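Local coordinates for ER-derived vesicles protein ERV41 (Saccharomyces cerevisiae, PDB 3ZLC) that travels in COPII-coated vesicles from the endoplasmic reticulum, interacts with ERV46 and is required for efficient transport of a subset of secretory proteins to the Golgi, at residues N29-W34 against L55-F60; Q133-S138 against G233-Y238; I62-K67 against E90-L95. All blocks are in the same frame, centred on the assembly; numbering follows the deposited sequence.

Interaction 1: residues N29-W34 against L55-F60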
loop_
_atom_site.group_PDB
_atom_site.type_symbol
_atom_site.label_atom_id
_atom_site.label_comp_id
_atom_site.label_asym_id
_atom_site.label_seq_id
_atom_site.Cartn_x
_atom_site.Cartn_y
_atom_site.Cartn_z
ATOM N N ASN A 29 1.024 0.012 -12.086
ATOM C CA ASN A 29 0.936 -0.004 -13.561
ATOM C C ASN A 29 2.042 0.834 -14.212
ATOM O O ASN A 29 1.827 1.483 -15.239
ATOM C CB ASN A 29 -0.459 0.513 -13.968
ATOM C CG ASN A 29 -0.857 0.193 -15.407
ATOM O OD1 ASN A 29 -1.933 0.613 -15.834
ATOM N ND2 ASN A 29 -0.019 -0.553 -16.154
ATOM N N THR A 30 3.240 0.779 -13.626
ATOM C CA THR A 30 4.430 1.457 -14.163
ATOM C C THR A 30 5.644 0.536 -13.995
ATOM O O THR A 30 5.724 -0.214 -13.010
ATOM C CB THR A 30 4.698 2.783 -13.407
ATOM O OG1 THR A 30 3.542 3.640 -13.502
ATOM C CG2 THR A 30 5.925 3.507 -13.971
ATOM N N LYS A 31 6.562 0.565 -14.961
ATOM C CA LYS A 31 7.804 -0.221 -14.875
ATOM C C LYS A 31 8.600 0.185 -13.647
ATOM O O LYS A 31 8.598 1.363 -13.273
ATOM C CB LYS A 31 8.676 -0.001 -16.110
ATOM C CG LYS A 31 7.936 -0.112 -17.422
ATOM C CD LYS A 31 7.546 -1.527 -17.715
ATOM C CE LYS A 31 8.428 -2.100 -18.807
ATOM N NZ LYS A 31 8.099 -3.532 -19.046
ATOM N N CYS A 32 9.280 -0.777 -13.021
ATOM C CA CYS A 32 9.927 -0.545 -11.719
ATOM C C CYS A 32 10.946 0.603 -11.729
ATOM O O CYS A 32 11.018 1.388 -10.780
ATOM C CB CYS A 32 10.629 -1.821 -11.244
ATOM S SG CYS A 32 9.532 -3.221 -10.949
ATOM N N ASP A 33 11.737 0.688 -12.790
ATOM C CA ASP A 33 12.878 1.608 -12.821
ATOM C C ASP A 33 12.464 3.093 -12.908
ATOM O O ASP A 33 13.293 3.987 -12.723
ATOM C CB ASP A 33 13.849 1.219 -13.953
ATOM C CG ASP A 33 14.763 0.026 -13.585
ATOM O OD1 ASP A 33 14.606 -0.561 -12.503
ATOM O OD2 ASP A 33 15.643 -0.335 -14.387
ATOM N N TRP A 34 11.187 3.355 -13.174
ATOM C CA TRP A 34 10.684 4.731 -13.138
ATOM C C TRP A 34 10.314 5.134 -11.712
ATOM O O TRP A 34 10.075 6.311 -11.429
ATOM C CB TRP A 34 9.423 4.884 -14.004
ATOM C CG TRP A 34 9.623 4.680 -15.483
ATOM C CD1 TRP A 34 9.072 3.692 -16.249
ATOM C CD2 TRP A 34 10.401 5.490 -16.375
ATOM N NE1 TRP A 34 9.468 3.831 -17.554
ATOM C CE2 TRP A 34 10.291 4.922 -17.658
ATOM C CE3 TRP A 34 11.195 6.630 -16.214
ATOM C CZ2 TRP A 34 10.928 5.458 -18.771
ATOM C CZ3 TRP A 34 11.828 7.164 -17.321
ATOM C CH2 TRP A 34 11.696 6.577 -18.584
ATOM N N LEU A 55 11.574 -4.985 -6.056
ATOM C CA LEU A 55 10.834 -4.390 -7.168
ATOM C C LEU A 55 11.055 -5.302 -8.367
ATOM O O LEU A 55 12.182 -5.472 -8.827
ATOM C CB LEU A 55 11.320 -2.968 -7.472
ATOM C CG LEU A 55 10.633 -1.859 -6.670
ATOM C CD1 LEU A 55 11.070 -1.917 -5.220
ATOM C CD2 LEU A 55 10.909 -0.476 -7.257
ATOM N N GLU A 56 9.988 -5.934 -8.840
ATOM C CA GLU A 56 10.124 -6.885 -9.935
ATOM C C GLU A 56 9.193 -6.533 -11.074
ATOM O O GLU A 56 8.011 -6.233 -10.847
ATOM C CB GLU A 56 9.851 -8.305 -9.432
ATOM C CG GLU A 56 10.978 -8.842 -8.550
ATOM C CD GLU A 56 10.745 -10.264 -8.067
ATOM O OE1 GLU A 56 9.805 -10.927 -8.559
ATOM O OE2 GLU A 56 11.506 -10.716 -7.184
ATOM N N GLU A 57 9.721 -6.586 -12.293
ATOM C CA GLU A 57 8.928 -6.286 -13.486
ATOM C C GLU A 57 7.803 -7.298 -13.621
ATOM O O GLU A 57 7.986 -8.479 -13.315
ATOM C CB GLU A 57 9.795 -6.337 -14.748
ATOM C CG GLU A 57 11.088 -5.534 -14.676
ATOM C CD GLU A 57 10.853 -4.046 -14.596
ATOM O OE1 GLU A 57 9.722 -3.602 -14.885
ATOM O OE2 GLU A 57 11.807 -3.316 -14.245
ATOM N N MET A 58 6.644 -6.845 -14.094
ATOM C CA MET A 58 5.521 -7.756 -14.322
ATOM C C MET A 58 4.620 -7.194 -15.402
ATOM O O MET A 58 4.666 -5.990 -15.668
ATOM C CB MET A 58 4.722 -7.902 -13.035
ATOM C CG MET A 58 3.963 -6.625 -12.662
ATOM S SD MET A 58 3.006 -6.778 -11.137
ATOM C CE MET A 58 1.824 -8.047 -11.594
ATOM N N PRO A 59 3.793 -8.055 -16.036
ATOM C CA PRO A 59 2.717 -7.461 -16.838
ATOM C C PRO A 59 1.610 -7.073 -15.865
ATOM O O PRO A 59 1.106 -7.954 -15.145
ATOM C CB PRO A 59 2.246 -8.628 -17.737
ATOM C CG PRO A 59 3.278 -9.775 -17.512
ATOM C CD PRO A 59 3.778 -9.528 -16.110
ATOM N N PHE A 60 1.248 -5.793 -15.815
ATOM C CA PHE A 60 0.226 -5.339 -14.870
ATOM C C PHE A 60 -1.088 -6.096 -15.065
ATOM O O PHE A 60 -1.522 -6.330 -16.184
ATOM C CB PHE A 60 -0.009 -3.820 -14.979
ATOM C CG PHE A 60 -0.963 -3.276 -13.931
ATOM C CD1 PHE A 60 -0.549 -3.120 -12.611
ATOM C CD2 PHE A 60 -2.268 -2.909 -14.272
ATOM C CE1 PHE A 60 -1.419 -2.625 -11.634
ATOM C CE2 PHE A 60 -3.157 -2.403 -13.294
ATOM C CZ PHE A 60 -2.721 -2.257 -11.982
HETATM O O HOH W 1 5.337 -4.411 -18.063
HETATM O O HOH W 2 14.102 -3.293 -12.485
#

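Interaction 2: residues Q133-S138 against G233-Y238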
loop_
_atom_site.group_PDB
_atom_site.type_symbol
_atom_site.label_atom_id
_atom_site.label_comp_id
_atom_site.label_asym_id
_atom_site.label_seq_id
_atom_site.Cartn_x
_atom_site.Cartn_y
_atom_site.Cartn_z
ATOM N N GLN A 133 5.650 6.661 0.487
ATOM C CA GLN A 133 5.347 7.294 -0.798
ATOM C C GLN A 133 5.898 6.480 -1.969
ATOM O O GLN A 133 7.093 6.155 -2.007
ATOM C CB GLN A 133 5.960 8.715 -0.850
ATOM C CG GLN A 133 5.622 9.608 0.359
ATOM C CD GLN A 133 6.239 10.994 0.252
ATOM O OE1 GLN A 133 7.299 11.161 -0.343
ATOM N NE2 GLN A 133 5.569 11.994 0.818
ATOM N N ILE A 134 5.027 6.167 -2.928
ATOM C CA ILE A 134 5.455 5.588 -4.203
ATOM C C ILE A 134 5.217 6.617 -5.322
ATOM O O ILE A 134 4.066 6.894 -5.660
ATOM C CB ILE A 134 4.631 4.331 -4.524
ATOM C CG1 ILE A 134 4.736 3.311 -3.379
ATOM C CG2 ILE A 134 5.066 3.717 -5.850
ATOM C CD1 ILE A 134 3.840 2.091 -3.572
ATOM N N THR A 135 6.290 7.178 -5.880
ATOM C CA THR A 135 6.186 8.195 -6.925
ATOM C C THR A 135 7.171 7.944 -8.069
ATOM O O THR A 135 7.938 6.964 -8.054
ATOM C CB THR A 135 6.439 9.633 -6.379
ATOM O OG1 THR A 135 7.806 9.752 -5.972
ATOM C CG2 THR A 135 5.537 9.951 -5.202
ATOM N N ALA A 136 7.144 8.824 -9.070
ATOM C CA ALA A 136 8.106 8.735 -10.173
ATOM C C ALA A 136 9.459 9.264 -9.719
ATOM O O ALA A 136 9.510 10.174 -8.888
ATOM C CB ALA A 136 7.624 9.521 -11.359
ATOM N N LYS A 137 10.549 8.700 -10.244
ATOM C CA LYS A 137 11.879 9.263 -10.005
ATOM C C LYS A 137 11.922 10.638 -10.643
ATOM O O LYS A 137 11.434 10.820 -11.762
ATOM C CB LYS A 137 12.976 8.392 -10.620
ATOM C CG LYS A 137 13.358 7.170 -9.801
ATOM C CD LYS A 137 14.351 6.322 -10.583
ATOM C CE LYS A 137 14.635 5.004 -9.878
ATOM N NZ LYS A 137 15.538 4.154 -10.724
ATOM N N SER A 138 12.505 11.601 -9.936
ATOM C CA SER A 138 12.464 12.998 -10.356
ATOM C C SER A 138 13.684 13.743 -9.841
ATOM O O SER A 138 13.978 13.707 -8.647
ATOM C CB SER A 138 11.191 13.669 -9.825
ATOM O OG SER A 138 11.318 15.084 -9.799
ATOM N N GLY A 233 1.328 10.166 -7.347
ATOM C CA GLY A 233 1.696 8.820 -6.953
ATOM C C GLY A 233 0.720 8.173 -6.004
ATOM O O GLY A 233 -0.477 8.473 -5.993
ATOM N N ILE A 234 1.241 7.256 -5.205
ATOM C CA ILE A 234 0.407 6.487 -4.301
ATOM C C ILE A 234 1.000 6.696 -2.915
ATOM O O ILE A 234 2.177 6.398 -2.687
ATOM C CB ILE A 234 0.428 4.988 -4.664
ATOM C CG1 ILE A 234 -0.112 4.763 -6.084
ATOM C CG2 ILE A 234 -0.418 4.187 -3.662
ATOM C CD1 ILE A 234 0.292 3.408 -6.700
ATOM N N PHE A 235 0.192 7.218 -1.994
ATOM C CA PHE A 235 0.695 7.606 -0.672
ATOM C C PHE A 235 -0.064 6.928 0.462
ATOM O O PHE A 235 -1.300 6.942 0.500
ATOM C CB PHE A 235 0.589 9.124 -0.502
ATOM C CG PHE A 235 1.359 9.921 -1.548
ATOM C CD1 PHE A 235 0.804 10.181 -2.801
ATOM C CD2 PHE A 235 2.619 10.433 -1.263
ATOM C CE1 PHE A 235 1.508 10.921 -3.762
ATOM C CE2 PHE A 235 3.331 11.184 -2.218
ATOM C CZ PHE A 235 2.772 11.426 -3.463
ATOM N N PHE A 236 0.678 6.351 1.398
ATOM C CA PHE A 236 0.065 5.737 2.574
ATOM C C PHE A 236 0.451 6.557 3.792
ATOM O O PHE A 236 1.605 6.521 4.222
ATOM C CB PHE A 236 0.593 4.321 2.753
ATOM C CG PHE A 236 0.259 3.393 1.603
ATOM C CD1 PHE A 236 1.114 3.273 0.516
ATOM C CD2 PHE A 236 -0.905 2.620 1.624
ATOM C CE1 PHE A 236 0.820 2.397 -0.548
ATOM C CE2 PHE A 236 -1.208 1.745 0.568
ATOM C CZ PHE A 236 -0.344 1.636 -0.519
ATOM N N LYS A 237 -0.488 7.327 4.326
ATOM C CA LYS A 237 -0.221 8.069 5.551
ATOM C C LYS A 237 -0.625 7.192 6.716
ATOM O O LYS A 237 -1.641 6.479 6.656
ATOM C CB LYS A 237 -1.000 9.384 5.582
ATOM C CG LYS A 237 -0.662 10.312 4.428
ATOM C CD LYS A 237 -0.320 11.710 4.923
ATOM C CE LYS A 237 -0.064 12.658 3.755
ATOM N NZ LYS A 237 0.312 14.033 4.205
ATOM N N TYR A 238 0.185 7.193 7.768
ATOM C CA TYR A 238 -0.162 6.359 8.914
ATOM C C TYR A 238 0.051 7.081 10.231
ATOM O O TYR A 238 0.964 7.894 10.377
ATOM C CB TYR A 238 0.603 5.021 8.882
ATOM C CG TYR A 238 2.089 5.173 8.617
ATOM C CD1 TYR A 238 2.965 5.451 9.659
ATOM C CD2 TYR A 238 2.616 5.031 7.334
ATOM C CE1 TYR A 238 4.317 5.579 9.445
ATOM C CE2 TYR A 238 3.996 5.167 7.107
ATOM C CZ TYR A 238 4.834 5.441 8.171
ATOM O OH TYR A 238 6.201 5.593 7.999
#

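Interaction 3: residues I62-K67 against E90-L95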
loop_
_atom_site.group_PDB
_atom_site.type_symbol
_atom_site.label_atom_id
_atom_site.label_comp_id
_atom_site.label_asym_id
_atom_site.label_seq_id
_atom_site.Cartn_x
_atom_site.Cartn_y
_atom_site.Cartn_z
ATOM N N ILE A 62 -5.048 -7.127 -12.766
ATOM C CA ILE A 62 -5.823 -7.062 -11.538
ATOM C C ILE A 62 -6.304 -8.470 -11.240
ATOM O O ILE A 62 -7.018 -9.065 -12.053
ATOM C CB ILE A 62 -7.006 -6.103 -11.670
ATOM C CG1 ILE A 62 -6.486 -4.692 -12.001
ATOM C CG2 ILE A 62 -7.813 -6.091 -10.368
ATOM C CD1 ILE A 62 -7.553 -3.741 -12.518
ATOM N N PRO A 63 -5.885 -9.025 -10.088
ATOM C CA PRO A 63 -6.225 -10.421 -9.790
ATOM C C PRO A 63 -7.712 -10.610 -9.503
ATOM O O PRO A 63 -8.418 -9.636 -9.259
ATOM C CB PRO A 63 -5.421 -10.719 -8.515
ATOM C CG PRO A 63 -4.370 -9.641 -8.430
ATOM C CD PRO A 63 -5.030 -8.432 -9.042
ATOM N N TYR A 64 -8.191 -11.851 -9.558
ATOM C CA TYR A 64 -9.552 -12.144 -9.107
ATOM C C TYR A 64 -9.662 -11.983 -7.589
ATOM O O TYR A 64 -8.655 -11.760 -6.923
ATOM C CB TYR A 64 -9.955 -13.542 -9.551
ATOM C CG TYR A 64 -10.164 -13.626 -11.037
ATOM C CD1 TYR A 64 -11.142 -12.854 -11.656
ATOM C CD2 TYR A 64 -9.381 -14.460 -11.828
ATOM C CE1 TYR A 64 -11.344 -12.917 -13.022
ATOM C CE2 TYR A 64 -9.580 -14.530 -13.208
ATOM C CZ TYR A 64 -10.564 -13.751 -13.791
ATOM O OH TYR A 64 -10.779 -13.787 -15.148
ATOM N N ASP A 65 -10.886 -12.079 -7.054
ATOM C CA ASP A 65 -11.144 -11.883 -5.621
ATOM C C ASP A 65 -10.515 -10.618 -5.062
ATOM O O ASP A 65 -9.990 -10.610 -3.943
ATOM C CB ASP A 65 -10.683 -13.104 -4.830
ATOM C CG ASP A 65 -11.158 -14.378 -5.445
ATOM O OD1 ASP A 65 -12.271 -14.365 -6.007
ATOM O OD2 ASP A 65 -10.415 -15.378 -5.405
ATOM N N THR A 66 -10.594 -9.558 -5.857
ATOM C CA THR A 66 -10.036 -8.247 -5.515
ATOM C C THR A 66 -11.119 -7.194 -5.697
ATOM O O THR A 66 -11.773 -7.138 -6.751
ATOM C CB THR A 66 -8.820 -7.926 -6.420
ATOM O OG1 THR A 66 -7.776 -8.848 -6.119
ATOM C CG2 THR A 66 -8.278 -6.478 -6.192
ATOM N N LYS A 67 -11.341 -6.394 -4.652
ATOM C CA LYS A 67 -12.284 -5.287 -4.709
ATOM C C LYS A 67 -11.702 -4.258 -5.649
ATOM O O LYS A 67 -10.502 -3.939 -5.589
ATOM C CB LYS A 67 -12.416 -4.614 -3.333
ATOM C CG LYS A 67 -12.943 -5.505 -2.245
ATOM C CD LYS A 67 -12.545 -4.983 -0.859
ATOM C CE LYS A 67 -13.171 -3.653 -0.511
ATOM N NZ LYS A 67 -13.398 -3.526 1.000
ATOM N N GLU A 90 -9.047 -7.020 -20.594
ATOM C CA GLU A 90 -7.679 -6.715 -20.990
ATOM C C GLU A 90 -6.714 -6.819 -19.813
ATOM O O GLU A 90 -5.529 -7.080 -20.003
ATOM C CB GLU A 90 -7.608 -5.293 -21.566
ATOM C CG GLU A 90 -8.371 -5.083 -22.874
ATOM C CD GLU A 90 -8.927 -3.674 -23.010
ATOM O OE1 GLU A 90 -9.313 -3.081 -21.978
ATOM O OE2 GLU A 90 -8.984 -3.164 -24.149
ATOM N N PHE A 91 -7.209 -6.612 -18.596
ATOM C CA PHE A 91 -6.310 -6.524 -17.454
ATOM C C PHE A 91 -6.333 -7.734 -16.531
ATOM O O PHE A 91 -5.920 -7.672 -15.365
ATOM C CB PHE A 91 -6.507 -5.201 -16.719
ATOM C CG PHE A 91 -6.083 -4.011 -17.535
ATOM C CD1 PHE A 91 -6.917 -3.492 -18.520
ATOM C CD2 PHE A 91 -4.831 -3.439 -17.349
ATOM C CE1 PHE A 91 -6.521 -2.409 -19.287
ATOM C CE2 PHE A 91 -4.429 -2.357 -18.113
ATOM C CZ PHE A 91 -5.276 -1.839 -19.082
ATOM N N ARG A 92 -6.787 -8.851 -17.077
ATOM C CA ARG A 92 -6.641 -10.111 -16.380
ATOM C C ARG A 92 -5.222 -10.627 -16.590
ATOM O O ARG A 92 -4.493 -10.149 -17.464
ATOM C CB ARG A 92 -7.704 -11.107 -16.837
ATOM C CG ARG A 92 -9.112 -10.684 -16.428
ATOM C CD ARG A 92 -9.113 -10.138 -15.003
ATOM N NE ARG A 92 -10.450 -10.091 -14.413
ATOM C CZ ARG A 92 -10.709 -9.750 -13.150
ATOM N NH1 ARG A 92 -9.731 -9.411 -12.319
ATOM N NH2 ARG A 92 -11.956 -9.746 -12.713
ATOM N N GLU A 93 -4.827 -11.577 -15.759
ATOM C CA GLU A 93 -3.445 -12.030 -15.696
ATOM C C GLU A 93 -2.942 -12.650 -16.992
ATOM O O GLU A 93 -3.581 -13.557 -17.544
ATOM C CB GLU A 93 -3.326 -13.061 -14.584
ATOM C CG GLU A 93 -1.904 -13.454 -14.285
ATOM C CD GLU A 93 -1.830 -14.408 -13.131
ATOM O OE1 GLU A 93 -2.897 -14.736 -12.564
ATOM O OE2 GLU A 93 -0.707 -14.824 -12.796
ATOM N N LYS A 94 -1.800 -12.171 -17.478
ATOM C CA LYS A 94 -1.161 -12.808 -18.627
ATOM C C LYS A 94 -0.243 -13.905 -18.102
ATOM O O LYS A 94 0.381 -13.747 -17.048
ATOM C CB LYS A 94 -0.339 -11.813 -19.459
ATOM C CG LYS A 94 -0.980 -10.454 -19.701
ATOM C CD LYS A 94 -2.399 -10.559 -20.215
ATOM C CE LYS A 94 -2.951 -9.188 -20.607
ATOM N NZ LYS A 94 -4.343 -8.985 -20.107
ATOM N N LEU A 95 -0.165 -15.011 -18.838
ATOM C CA LEU A 95 0.646 -16.153 -18.439
ATOM C C LEU A 95 1.736 -16.493 -19.463
ATOM O O LEU A 95 1.641 -16.147 -20.648
ATOM C CB LEU A 95 -0.248 -17.381 -18.241
ATOM C CG LEU A 95 -1.310 -17.312 -17.156
ATOM C CD1 LEU A 95 -2.387 -18.349 -17.425
ATOM C CD2 LEU A 95 -0.667 -17.549 -15.802
HETATM O O HOH W 3 -6.362 -12.133 -13.446
#

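Interaction 1: residues N29-W34 against L55-F60
N29 lays its side chain flat over one face of the F60 ring: N29 CB stands 3.7 Å from the F60 ring centroid, and the amide and ring planes are only 12° apart, a stacked arrangement. Having CG of N29 anti to its own N (chi1 -163°) carries the amide out over the ring, where N29 ND2 comes 3.5 Å from F60 CB. Asparagine suits the place because its flat amide can stack while both polar atoms bond: ND2 to N115 O and E113 O, OD1 from N155 ND2. Replacing F60 by an alanine is likely to take the aromatic face from under the N29 amide and leave a gap there.

Polar contacts centre on E57, long enough to bend back so that E57 OE1 takes a long, weak hydrogen bond from C32 N (3.4 Å). One water joins E57 OE2 to D33 OD1, bridging two like charges; another links K31 NZ to M58 O.

Among the apolar contacts, C32 SG lies 3.9 Å from L55 CB and runs on into the disulfide with C117. The loop after strand 19-28 is thereby fastened to strand 117-126, which pairs with edge strand 53-57, while F60 also packs on Y27 of strand 19-28.

Interaction 2: residues Q133-S138 against G233-Y238
I134 N gives its hydrogen to I234 O over 2.9 Å, nearly straight at 170°, and I234 N returns an equally short bond to I134 O. I134 and I234 thus form an antiparallel hydrogen-bonded pair. Beside it, G233 CA makes a CA-H...O contact with the same I134 O, at 3.3 Å. The backbone angles of G233 would jam any CB against the carbonyl O of the preceding residue, which by itself requires glycine; I134 O and T135 CG2 would be further obstacles.

On the face bearing Q133, T135 and F235, the F235 ring takes the contacts. Q133 CG comes to the ring edge, 3.5 Å from F235 CD2, and the amide plane stands almost perpendicular (88°) to the ring. Q133 NE2 hydrogen-bonds to E131, while CB, CG and the amide carbon CD line the ring edge. In T135, OG1 sits between the backbone N and the carbonyl carbon (chi1 67°), which puts CG2 anti to the carbonyl carbon and 3.6 Å from F235 CZ.

On the other face, the beta-branched I134 and I234 suit extended backbone and meet at their CB atoms. I134 CD1 reaches the edge of the F236 ring, 4.3 Å from F236 CE1; F236 in turn stacks on F161.

The contact thus combines paired backbone bonds with an apolar face, I134, I234 and F236, that packs on strand 156-163 of the other sheet; the Q133 face is mixed.

Interaction 3: residues I62-K67 against E90-L95
R92 reaches across to the loop at I62-Y64, and its long chain touches something at nearly every step. From CB the chain sets out with CG anti to the carbonyl carbon and then bends at chi2 (-42°), which swings it toward the tyrosine. R92 CG passes 3.7 Å from Y64 OH, and R92 CD lies 3.8 Å from I62 O. NE comes next, beside the tyrosine ring at Y64 CE1. R92 CZ lies 3.2 Å from Y64 CE1, which sits over one face of the guanidinium, displaced toward its rim, while the two planes are turned 47° from each other. R92 NH1 donates to I62 O at 2.7 Å, an acceptor lying in the guanidinium plane although the donor stands above the plane of the carbonyl. A second, weak and bent bond from R92 NH1 goes to P63 O (3.3 Å). NH2 lies against Y64 CE1 and forms a salt bridge with E85. Arginine suits this place because one planar group can serve two backbone carbonyls, a ring and a carboxylate at once.

The backbone adds a straighter bond: I62 N donates to F91 O at 2.8 Å, with an angle of 166°. A water accepts from E93 N and gives a weak bond to I62 O.

Both segments are irregular where they touch. I62 packs on V157 of strand 156-163 and A178 of strand 177-179, and P63 also rests on V157, so the 62-67 loop lies against these two strands; the F91 ring meets that of F114, tying 90-95 to the chain just before strand 117-126.

In the fold
From the N terminus, strand 19-28 runs into the loop at 29-34, and interaction 1 closes the first loop when strand 53-57 returns to it. The chain then enters 62-67, and interaction 3 closes a second, mostly irregular loop at 90-95. Interaction 2 comes last, joining strand 130-136 to strand 233-240 across 94 residues. The three are in series, neither nested nor crossing. Interactions 1 and 3 adjoin through F60 and F91, near the six-stranded sheet; interactions 1 and 2 meet where W34 O approaches K137 N, a probable hydrogen bond. Interaction 1 thus lies between the loops of one sheet and the strand pairing of the other in this lumenal domain.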